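Local coordinates for protein monovalent Na+/H+ antiporter subunit A (Dietzia sp. DQ12-45-1b, PDB 7D3U) that probably exchanges sodium ions for protons across the cell membrane, as one subunit of the giant multi-subunit Mrp antiporter complex, at residues 24-29 / 95-100; 475-480 / 494-499; 843-848 / 909-914. One frame throughout, in Å; residues are numbered along the deposited sequence.

How the contacts relate
From the N terminus, the chain first runs through helix 2-23 into loop 24-29, which contact 1 ties to loop 95-100 after helix 71-94, closing a span that holds helix 29-45 and the hairpin of strands 52-56 and 63-68. Contact 2 closes a much shorter loop of 13 residues, bringing the start of helix 477-484 against the chain that leads into helix 504-520. Contact 3 comes last and joins loop 843-848 to the end of helix 890-912. The three follow in series; none nests or crosses. Contacts 2 and 3 lie on opposite sides of the chain's centre, their centres about 98 Å apart.

Contact 1: 24-29 / 95-100; sequences MGRDAG and LGRGSG
R26 reaches from loop 24-29 across to loop 95-100 and donates from NH2 to the backbone O of L95 at 2.8 Å. The bond is fairly straight, with an N-H...O angle of 160°, and the oxygen lies almost in the guanidinium plane, so the L95 carbonyl meets the edge of the group. Farther back along the chain, R26 CD passes 3.2 Å from the same L95 O and 3.6 Å from G96 O, which lays the aliphatic part of the arginine along the backbone of 95-96. Over one face of the guanidinium comes R97: its CG sits 3.7 Å from CZ of R26, above the centre of the group. The two guanidinium planes are turned 72° apart, which is not a parallel stack. NE of R97 also lies over this face, near NH1 of R26; both being donors, they form no hydrogen bond. R26 gets its span from an extended chain, CG to NE, that starts with CG between the backbone N and the carbonyl carbon (chi1 71°). Next to it, the backbones themselves come together at G25, whose missing side chain lets CA approach G98 O to 3.2 Å in a CA-H...O contact; G25 and S99 are the nearest pair of CA atoms, 4.2 Å apart. Further out, R26 O is hydrogen-bonded to S92 OG, and D27 forms a salt bridge with R93, an arginine that also comes close to R26 NE. The two loops follow helices 2-23 and 71-94 and lead into helices 29-45 and 102-119; L95 packs its side chain on Y104 and Y105 of the last of these, so the contact joins two interhelical loops at the surface.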
loop_
_atom_site.group_PDB
_atom_site.type_symbol
_atom_site.label_atom_id
_atom_site.label_comp_id
_atom_site.label_asym_id
_atom_site.label_seq_id
_atom_site.Cartn_x
_atom_site.Cartn_y
_atom_site.Cartn_z
ATOM N N MET B 24 -0.892 50.802 2.580
ATOM C CA MET B 24 0.263 51.580 3.006
ATOM C C MET B 24 1.483 50.672 2.964
ATOM O O MET B 24 1.516 49.650 3.656
ATOM C CB MET B 24 0.063 52.145 4.411
ATOM C CG MET B 24 -1.381 52.438 4.770
ATOM S SD MET B 24 -1.586 52.824 6.518
ATOM C CE MET B 24 -3.343 53.152 6.589
ATOM N N GLY B 25 2.475 51.044 2.157
ATOM C CA GLY B 25 3.637 50.203 1.941
ATOM C C GLY B 25 4.325 49.758 3.215
ATOM O O GLY B 25 4.313 48.571 3.551
ATOM N N ARG B 26 4.923 50.703 3.937
ATOM C CA ARG B 26 5.507 50.422 5.238
ATOM C C ARG B 26 4.833 51.165 6.376
ATOM O O ARG B 26 5.040 50.794 7.535
ATOM C CB ARG B 26 7.005 50.764 5.249
ATOM C CG ARG B 26 7.298 52.250 5.206
ATOM C CD ARG B 26 8.787 52.516 5.234
ATOM N NE ARG B 26 9.084 53.943 5.293
ATOM C CZ ARG B 26 10.305 54.444 5.444
ATOM N NH1 ARG B 26 10.484 55.756 5.487
ATOM N NH2 ARG B 26 11.347 53.634 5.553
ATOM N N ASP B 27 4.036 52.195 6.085
ATOM C CA ASP B 27 3.317 52.915 7.128
ATOM C C ASP B 27 2.226 52.078 7.775
ATOM O O ASP B 27 1.613 52.540 8.742
ATOM C CB ASP B 27 2.708 54.198 6.564
ATOM C CG ASP B 27 3.701 55.008 5.761
ATOM O OD1 ASP B 27 4.910 54.939 6.065
ATOM O OD2 ASP B 27 3.272 55.717 4.827
ATOM N N ALA B 28 1.968 50.869 7.272
ATOM C CA ALA B 28 0.977 49.998 7.889
ATOM C C ALA B 28 1.355 49.618 9.310
ATOM O O ALA B 28 0.496 49.156 10.067
ATOM C CB ALA B 28 0.783 48.736 7.051
ATOM N N GLY B 29 2.620 49.790 9.687
ATOM C CA GLY B 29 3.008 49.585 11.066
ATOM C C GLY B 29 2.486 50.634 12.022
ATOM O O GLY B 29 2.563 50.425 13.237
ATOM N N LEU B 95 11.637 49.353 8.062
ATOM C CA LEU B 95 11.555 48.687 6.770
ATOM C C LEU B 95 11.783 49.676 5.632
ATOM O O LEU B 95 11.533 50.877 5.760
ATOM C CB LEU B 95 10.195 48.011 6.605
ATOM C CG LEU B 95 9.835 46.921 7.612
ATOM C CD1 LEU B 95 8.507 46.288 7.247
ATOM C CD2 LEU B 95 10.924 45.870 7.671
ATOM N N GLY B 96 12.269 49.155 4.509
ATOM C CA GLY B 96 12.495 49.991 3.351
ATOM C C GLY B 96 11.200 50.491 2.741
ATOM O O GLY B 96 10.111 49.985 3.009
ATOM N N ARG B 97 11.329 51.513 1.895
ATOM C CA ARG B 97 10.175 52.132 1.244
ATOM C C ARG B 97 9.678 51.222 0.121
ATOM O O ARG B 97 9.738 51.541 -1.068
ATOM C CB ARG B 97 10.532 53.518 0.726
ATOM C CG ARG B 97 10.641 54.575 1.807
ATOM C CD ARG B 97 12.090 54.951 2.063
ATOM N NE ARG B 97 12.211 56.070 2.993
ATOM C CZ ARG B 97 12.077 57.346 2.648
ATOM N NH1 ARG B 97 11.815 57.673 1.390
ATOM N NH2 ARG B 97 12.206 58.297 3.562
ATOM N N GLY B 98 9.178 50.055 0.527
ATOM C CA GLY B 98 8.622 49.092 -0.394
ATOM C C GLY B 98 7.101 49.094 -0.376
ATOM O O GLY B 98 6.452 49.772 0.417
ATOM N N SER B 99 6.535 48.307 -1.286
ATOM C CA SER B 99 5.090 48.145 -1.387
ATOM C C SER B 99 4.599 46.819 -0.837
ATOM O O SER B 99 3.506 46.759 -0.271
ATOM C CB SER B 99 4.642 48.278 -2.847
ATOM O OG SER B 99 3.450 47.548 -3.077
ATOM N N GLY B 100 5.375 45.751 -0.990
ATOM C CA GLY B 100 4.976 44.460 -0.474
ATOM C C GLY B 100 5.665 44.104 0.826
ATOM O O GLY B 100 6.828 43.694 0.831
#

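Contact 2: 475-480 / 494-499. With LMT (dodecyl-beta-D-maltoside), chain Z.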
loop_
_atom_site.group_PDB
_atom_site.type_symbol
_atom_site.label_atom_id
_atom_site.label_comp_id
_atom_site.label_asym_id
_atom_site.label_seq_id
_atom_site.Cartn_x
_atom_site.Cartn_y
_atom_site.Cartn_z
ATOM N N LEU B 475 4.826 52.204 40.956
ATOM C CA LEU B 475 3.702 51.941 40.068
ATOM C C LEU B 475 3.534 50.469 39.720
ATOM O O LEU B 475 2.538 50.112 39.084
ATOM C CB LEU B 475 3.853 52.745 38.773
ATOM C CG LEU B 475 3.835 54.264 38.915
ATOM C CD1 LEU B 475 4.163 54.921 37.589
ATOM C CD2 LEU B 475 2.486 54.730 39.427
ATOM N N LEU B 476 4.471 49.607 40.113
ATOM C CA LEU B 476 4.470 48.227 39.654
ATOM C C LEU B 476 4.177 47.199 40.736
ATOM O O LEU B 476 3.900 46.044 40.397
ATOM C CB LEU B 476 5.817 47.888 38.998
ATOM C CG LEU B 476 6.017 48.402 37.574
ATOM C CD1 LEU B 476 7.486 48.373 37.204
ATOM C CD2 LEU B 476 5.202 47.580 36.595
ATOM N N GLU B 477 4.232 47.566 42.017
ATOM C CA GLU B 477 3.985 46.572 43.060
ATOM C C GLU B 477 2.573 46.005 43.028
ATOM O O GLU B 477 2.432 44.781 43.171
ATOM C CB GLU B 477 4.309 47.142 44.444
ATOM C CG GLU B 477 5.664 47.777 44.536
ATOM C CD GLU B 477 5.613 49.235 44.202
ATOM O OE1 GLU B 477 5.829 50.066 45.108
ATOM O OE2 GLU B 477 5.312 49.539 43.034
ATOM N N PRO B 478 1.498 46.795 42.860
ATOM C CA PRO B 478 0.165 46.180 42.803
ATOM C C PRO B 478 0.073 45.091 41.746
ATOM O O PRO B 478 -0.238 43.937 42.061
ATOM C CB PRO B 478 -0.762 47.361 42.481
ATOM C CG PRO B 478 0.140 48.479 42.066
ATOM C CD PRO B 478 1.403 48.263 42.817
ATOM N N ALA B 479 0.386 45.442 40.498
ATOM C CA ALA B 479 0.261 44.483 39.405
ATOM C C ALA B 479 1.208 43.305 39.581
ATOM O O ALA B 479 0.815 42.151 39.384
ATOM C CB ALA B 479 0.517 45.175 38.069
ATOM N N VAL B 480 2.455 43.570 39.973
ATOM C CA VAL B 480 3.447 42.502 40.050
ATOM C C VAL B 480 3.126 41.548 41.197
ATOM O O VAL B 480 3.177 40.325 41.036
ATOM C CB VAL B 480 4.860 43.093 40.178
ATOM C CG1 VAL B 480 5.827 42.045 40.683
ATOM C CG2 VAL B 480 5.323 43.633 38.838
ATOM N N ALA B 494 5.369 43.333 48.009
ATOM C CA ALA B 494 6.454 43.760 47.141
ATOM C C ALA B 494 6.629 45.272 47.180
ATOM O O ALA B 494 5.664 46.025 47.323
ATOM C CB ALA B 494 6.199 43.312 45.702
ATOM N N ASP B 495 7.880 45.708 47.039
ATOM C CA ASP B 495 8.187 47.131 46.945
ATOM C C ASP B 495 9.461 47.302 46.132
ATOM O O ASP B 495 10.471 46.649 46.412
ATOM C CB ASP B 495 8.339 47.764 48.332
ATOM C CG ASP B 495 9.395 47.083 49.174
ATOM O OD1 ASP B 495 9.524 45.846 49.078
ATOM O OD2 ASP B 495 10.094 47.785 49.933
ATOM N N PHE B 496 9.404 48.170 45.127
ATOM C CA PHE B 496 10.531 48.465 44.245
ATOM C C PHE B 496 10.867 49.940 44.434
ATOM O O PHE B 496 10.302 50.803 43.758
ATOM C CB PHE B 496 10.189 48.150 42.791
ATOM C CG PHE B 496 9.459 46.851 42.605
ATOM C CD1 PHE B 496 9.935 45.684 43.171
ATOM C CD2 PHE B 496 8.294 46.800 41.863
ATOM C CE1 PHE B 496 9.264 44.492 42.999
ATOM C CE2 PHE B 496 7.619 45.610 41.688
ATOM C CZ PHE B 496 8.105 44.456 42.257
ATOM N N GLY B 497 11.787 50.232 45.347
ATOM C CA GLY B 497 12.025 51.615 45.709
ATOM C C GLY B 497 13.472 52.048 45.821
ATOM O O GLY B 497 13.739 53.207 46.151
ATOM N N LEU B 498 14.412 51.139 45.555
ATOM C CA LEU B 498 15.842 51.442 45.636
ATOM C C LEU B 498 16.242 51.916 47.030
ATOM O O LEU B 498 17.136 52.752 47.175
ATOM C CB LEU B 498 16.259 52.483 44.593
ATOM C CG LEU B 498 16.392 52.090 43.122
ATOM C CD1 LEU B 498 15.039 51.865 42.485
ATOM C CD2 LEU B 498 17.144 53.177 42.384
ATOM N N TRP B 499 15.573 51.399 48.058
ATOM C CA TRP B 499 15.835 51.841 49.421
ATOM C C TRP B 499 17.291 51.592 49.795
ATOM O O TRP B 499 17.884 50.580 49.415
ATOM C CB TRP B 499 14.906 51.120 50.398
ATOM C CG TRP B 499 15.256 49.679 50.625
ATOM C CD1 TRP B 499 16.108 49.179 51.565
ATOM C CD2 TRP B 499 14.758 48.551 49.897
ATOM N NE1 TRP B 499 16.175 47.812 51.466
ATOM C CE2 TRP B 499 15.354 47.401 50.450
ATOM C CE3 TRP B 499 13.867 48.400 48.831
ATOM C CZ2 TRP B 499 15.089 46.120 49.974
ATOM C CZ3 TRP B 499 13.605 47.127 48.359
ATOM C CH2 TRP B 499 14.213 46.005 48.930
HETATM C C1B LMT Z . -3.795 52.607 41.381
HETATM C C2B LMT Z . -4.914 53.643 41.179
HETATM C C3B LMT Z . -4.440 55.048 41.599
HETATM C C4B LMT Z . -3.002 55.316 41.099
HETATM C C5B LMT Z . -2.083 54.216 41.665
HETATM C C6B LMT Z . -1.151 54.812 42.714
HETATM O O1B LMT Z . -3.293 52.244 40.134
HETATM O O2B LMT Z . -5.240 53.624 39.849
HETATM O O3B LMT Z . -4.569 55.245 42.949
HETATM O "O4'" LMT Z . -2.950 55.290 39.723
HETATM O O5B LMT Z . -2.785 53.117 42.200
HETATM O O6B LMT Z . -0.263 53.863 43.149
HETATM C "C1'" LMT Z . -1.875 49.097 37.967
HETATM C "C2'" LMT Z . -2.907 48.672 39.023
HETATM C "C3'" LMT Z . -3.603 49.918 39.638
HETATM C "C4'" LMT Z . -2.596 51.023 40.018
HETATM C "C5'" LMT Z . -1.642 51.174 38.814
HETATM C "C6'" LMT Z . -0.647 52.292 38.946
HETATM O "O1'" LMT Z . -1.151 48.027 37.530
HETATM O "O2'" LMT Z . -3.859 47.904 38.405
HETATM O "O3'" LMT Z . -4.327 49.553 40.734
HETATM O "O5'" LMT Z . -0.965 49.980 38.576
HETATM O "O6'" LMT Z . 0.001 52.074 40.131
HETATM C C1 LMT Z . -0.379 48.297 36.382
HETATM C C2 LMT Z . -0.705 47.211 35.392
HETATM C C3 LMT Z . 0.261 47.080 34.260
HETATM C C4 LMT Z . 1.624 46.869 34.860
HETATM C C5 LMT Z . 2.683 47.322 33.918
HETATM C C6 LMT Z . 2.864 46.384 32.774
HETATM C C7 LMT Z . 4.232 46.573 32.193
HETATM C C8 LMT Z . 4.116 46.746 30.720
HETATM C C9 LMT Z . 5.323 47.349 30.080
HETATM C C10 LMT Z . 5.065 47.408 28.601
HETATM C C11 LMT Z . 5.353 48.766 28.049
HETATM C C12 LMT Z . 5.317 48.777 26.557
#
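A494 begins the contact by placing its carbonyl oxygen against the aliphatic part of E477: A494 O lies 3.3 Å from E477 CG, and the A494 methyl is turned toward segment 475-480, its CB 4.5 Å from E477 CB. At D495 the backbone continues past this glutamate, with D495 CA 3.5 Å from E477 CG, while its CB points away from the helix start; D495 O is hydrogen-bonded to W386. E477 is bent at chi2 (90°), which curls its carboxylate back toward its own segment, where OE2 accepts a weak hydrogen bond from L476 N. F496 then carries most of the apolar contact. One border of its ring lies along the first turn of helix 477-484: CD2 is 3.9 Å from L476 CB, and further round the ring CZ is 3.7 Å from V480 CG1, which arrives at the edge, in the ring plane. The turn it meets is closed by V480 N bonding to L476 O at 2.9 Å. W386 meets the phenylalanine ring edge-to-face, and V316 and V382 add apolar cover. Dodecyl-beta-D-maltoside binds the 475-480 segment as well: A479 CB is 3.3 Å from its O1', L476 CD2 touches the alkyl chain, and its O6' makes a weak hydrogen bond to L475 O. The start of a short helix thus packs against the loop leading into helix 504-520; L476 and V480 pack on helix 312-341, and F496 reaches both that helix and 379-391 of the complex I-related antiporter fold.

Contact 3: 843-848 / 909-914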
loop_
_atom_site.group_PDB
_atom_site.type_symbol
_atom_site.label_atom_id
_atom_site.label_comp_id
_atom_site.label_asym_id
_atom_site.label_seq_id
_atom_site.Cartn_x
_atom_site.Cartn_y
_atom_site.Cartn_z
ATOM N N ALA B 843 -2.286 -14.441 -39.524
ATOM C CA ALA B 843 -3.627 -15.003 -39.461
ATOM C C ALA B 843 -4.031 -15.385 -38.043
ATOM O O ALA B 843 -5.227 -15.533 -37.773
ATOM C CB ALA B 843 -3.730 -16.222 -40.378
ATOM N N ALA B 844 -3.067 -15.541 -37.135
ATOM C CA ALA B 844 -3.364 -15.981 -35.777
ATOM C C ALA B 844 -4.006 -14.900 -34.921
ATOM O O ALA B 844 -4.472 -15.207 -33.820
ATOM C CB ALA B 844 -2.089 -16.477 -35.096
ATOM N N ARG B 845 -4.039 -13.656 -35.386
ATOM C CA ARG B 845 -4.612 -12.575 -34.599
ATOM C C ARG B 845 -6.130 -12.686 -34.579
ATOM O O ARG B 845 -6.771 -12.757 -35.631
ATOM C CB ARG B 845 -4.189 -11.221 -35.162
ATOM C CG ARG B 845 -2.821 -10.764 -34.703
ATOM C CD ARG B 845 -2.616 -9.291 -34.993
ATOM N NE ARG B 845 -3.291 -8.437 -34.025
ATOM C CZ ARG B 845 -2.685 -7.868 -32.989
ATOM N NH1 ARG B 845 -1.390 -8.066 -32.789
ATOM N NH2 ARG B 845 -3.373 -7.101 -32.156
ATOM N N ILE B 846 -6.700 -12.709 -33.377
ATOM C CA ILE B 846 -8.150 -12.718 -33.230
ATOM C C ILE B 846 -8.698 -11.405 -33.773
ATOM O O ILE B 846 -8.381 -10.325 -33.261
ATOM C CB ILE B 846 -8.553 -12.931 -31.767
ATOM C CG1 ILE B 846 -7.599 -13.914 -31.088
ATOM C CG2 ILE B 846 -9.979 -13.438 -31.678
ATOM C CD1 ILE B 846 -7.714 -15.327 -31.604
ATOM N N ARG B 847 -9.526 -11.493 -34.815
ATOM C CA ARG B 847 -9.999 -10.319 -35.539
ATOM C C ARG B 847 -11.367 -9.844 -35.071
ATOM O O ARG B 847 -12.146 -9.321 -35.879
ATOM C CB ARG B 847 -10.023 -10.608 -37.040
ATOM C CG ARG B 847 -8.646 -10.714 -37.667
ATOM C CD ARG B 847 -8.054 -9.340 -37.931
ATOM N NE ARG B 847 -6.613 -9.315 -37.707
ATOM C CZ ARG B 847 -5.715 -9.812 -38.551
ATOM N NH1 ARG B 847 -6.105 -10.374 -39.687
ATOM N NH2 ARG B 847 -4.423 -9.743 -38.262
ATOM N N VAL B 848 -11.684 -10.011 -33.793
ATOM C CA VAL B 848 -12.943 -9.515 -33.244
ATOM C C VAL B 848 -12.629 -8.407 -32.247
ATOM O O VAL B 848 -11.535 -8.396 -31.663
ATOM C CB VAL B 848 -13.753 -10.643 -32.588
ATOM C CG1 VAL B 848 -13.987 -11.767 -33.580
ATOM C CG2 VAL B 848 -13.039 -11.159 -31.353
ATOM N N ILE B 909 -4.933 -13.819 -25.906
ATOM C CA ILE B 909 -4.358 -14.584 -27.008
ATOM C C ILE B 909 -3.922 -13.675 -28.151
ATOM O O ILE B 909 -2.889 -13.912 -28.780
ATOM C CB ILE B 909 -5.355 -15.657 -27.489
ATOM C CG1 ILE B 909 -5.608 -16.682 -26.386
ATOM C CG2 ILE B 909 -4.835 -16.355 -28.730
ATOM C CD1 ILE B 909 -4.377 -17.432 -25.968
ATOM N N ASP B 910 -4.681 -12.616 -28.436
ATOM C CA ASP B 910 -4.345 -11.755 -29.561
ATOM C C ASP B 910 -3.203 -10.803 -29.235
ATOM O O ASP B 910 -2.430 -10.445 -30.130
ATOM C CB ASP B 910 -5.576 -10.962 -30.000
ATOM C CG ASP B 910 -5.226 -9.797 -30.899
ATOM O OD1 ASP B 910 -4.616 -10.028 -31.963
ATOM O OD2 ASP B 910 -5.552 -8.648 -30.541
ATOM N N LYS B 911 -3.069 -10.387 -27.975
ATOM C CA LYS B 911 -2.001 -9.454 -27.637
ATOM C C LYS B 911 -0.673 -10.172 -27.420
ATOM O O LYS B 911 0.379 -9.666 -27.824
ATOM C CB LYS B 911 -2.386 -8.648 -26.397
ATOM C CG LYS B 911 -3.601 -7.759 -26.584
ATOM C CD LYS B 911 -3.201 -6.327 -26.888
ATOM C CE LYS B 911 -3.183 -6.061 -28.380
ATOM N NZ LYS B 911 -2.960 -4.621 -28.681
ATOM N N LEU B 912 -0.701 -11.345 -26.791
ATOM C CA LEU B 912 0.522 -12.081 -26.498
ATOM C C LEU B 912 0.954 -12.997 -27.634
ATOM O O LEU B 912 2.154 -13.249 -27.790
ATOM C CB LEU B 912 0.349 -12.907 -25.223
ATOM C CG LEU B 912 0.434 -12.139 -23.905
ATOM C CD1 LEU B 912 -0.024 -13.009 -22.751
ATOM C CD2 LEU B 912 1.849 -11.646 -23.674
ATOM N N GLY B 913 0.015 -13.505 -28.426
ATOM C CA GLY B 913 0.352 -14.418 -29.498
ATOM C C GLY B 913 1.161 -13.783 -30.608
ATOM O O GLY B 913 0.659 -12.927 -31.341
ATOM N N GLY B 914 2.418 -14.195 -30.743
ATOM C CA GLY B 914 3.266 -13.664 -31.788
ATOM C C GLY B 914 3.636 -12.208 -31.552
ATOM O O GLY B 914 3.463 -11.649 -30.469
#
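An arginine-aspartate salt bridge, R845 to D910, fastens the loop between helices 821-837 and 850-866 to the last turn of helix 890-912. NE of R845 comes 2.9 Å from OD1 of D910, and NH2 of R845 lies 3.1 Å from OD2. The oxygen OD1 sits over a face of the guanidinium and the carboxylate plane stands at 90° to it, so no N-H points at OD1 and attraction between the charges does the work. A bend at chi3 of R845 (78°) folds the guanidinium over the aspartate. D910, buried, sends its CG opposite the backbone N (chi1 165°) toward the loop, and its OD2 is also hydrogen-bonded to the hydroxyl of Y850, a second partner for the carboxylate. NH2 of R845 also forms a salt bridge with D919, and D916 packs alongside. Loop 843-848 lies in the region related to the MnhB subunit of Mrp antiporters, and the bridge ties this loop to the end of helix 890-912. With a leucine in place of R845, D910 would keep Y850 but would probably be left with a buried charge lacking its opposite, and D919 would lose its partner too. K911 NZ lies 4.3 Å from R845 NH2, a second positive group near the D910 carboxylate. Beside the salt bridge, I846 and D910 run antiparallel to each other, CG1 of I846 3.7 Å from CB of D910, and CD1 of I846 reaches I909 CG2 at 4.2 Å. I909 in turn packs on I831 and Y835 of helix 821-837 and on V661 and L665, while L912 touches V88 of subunit C and A844 touches R85 of subunit F.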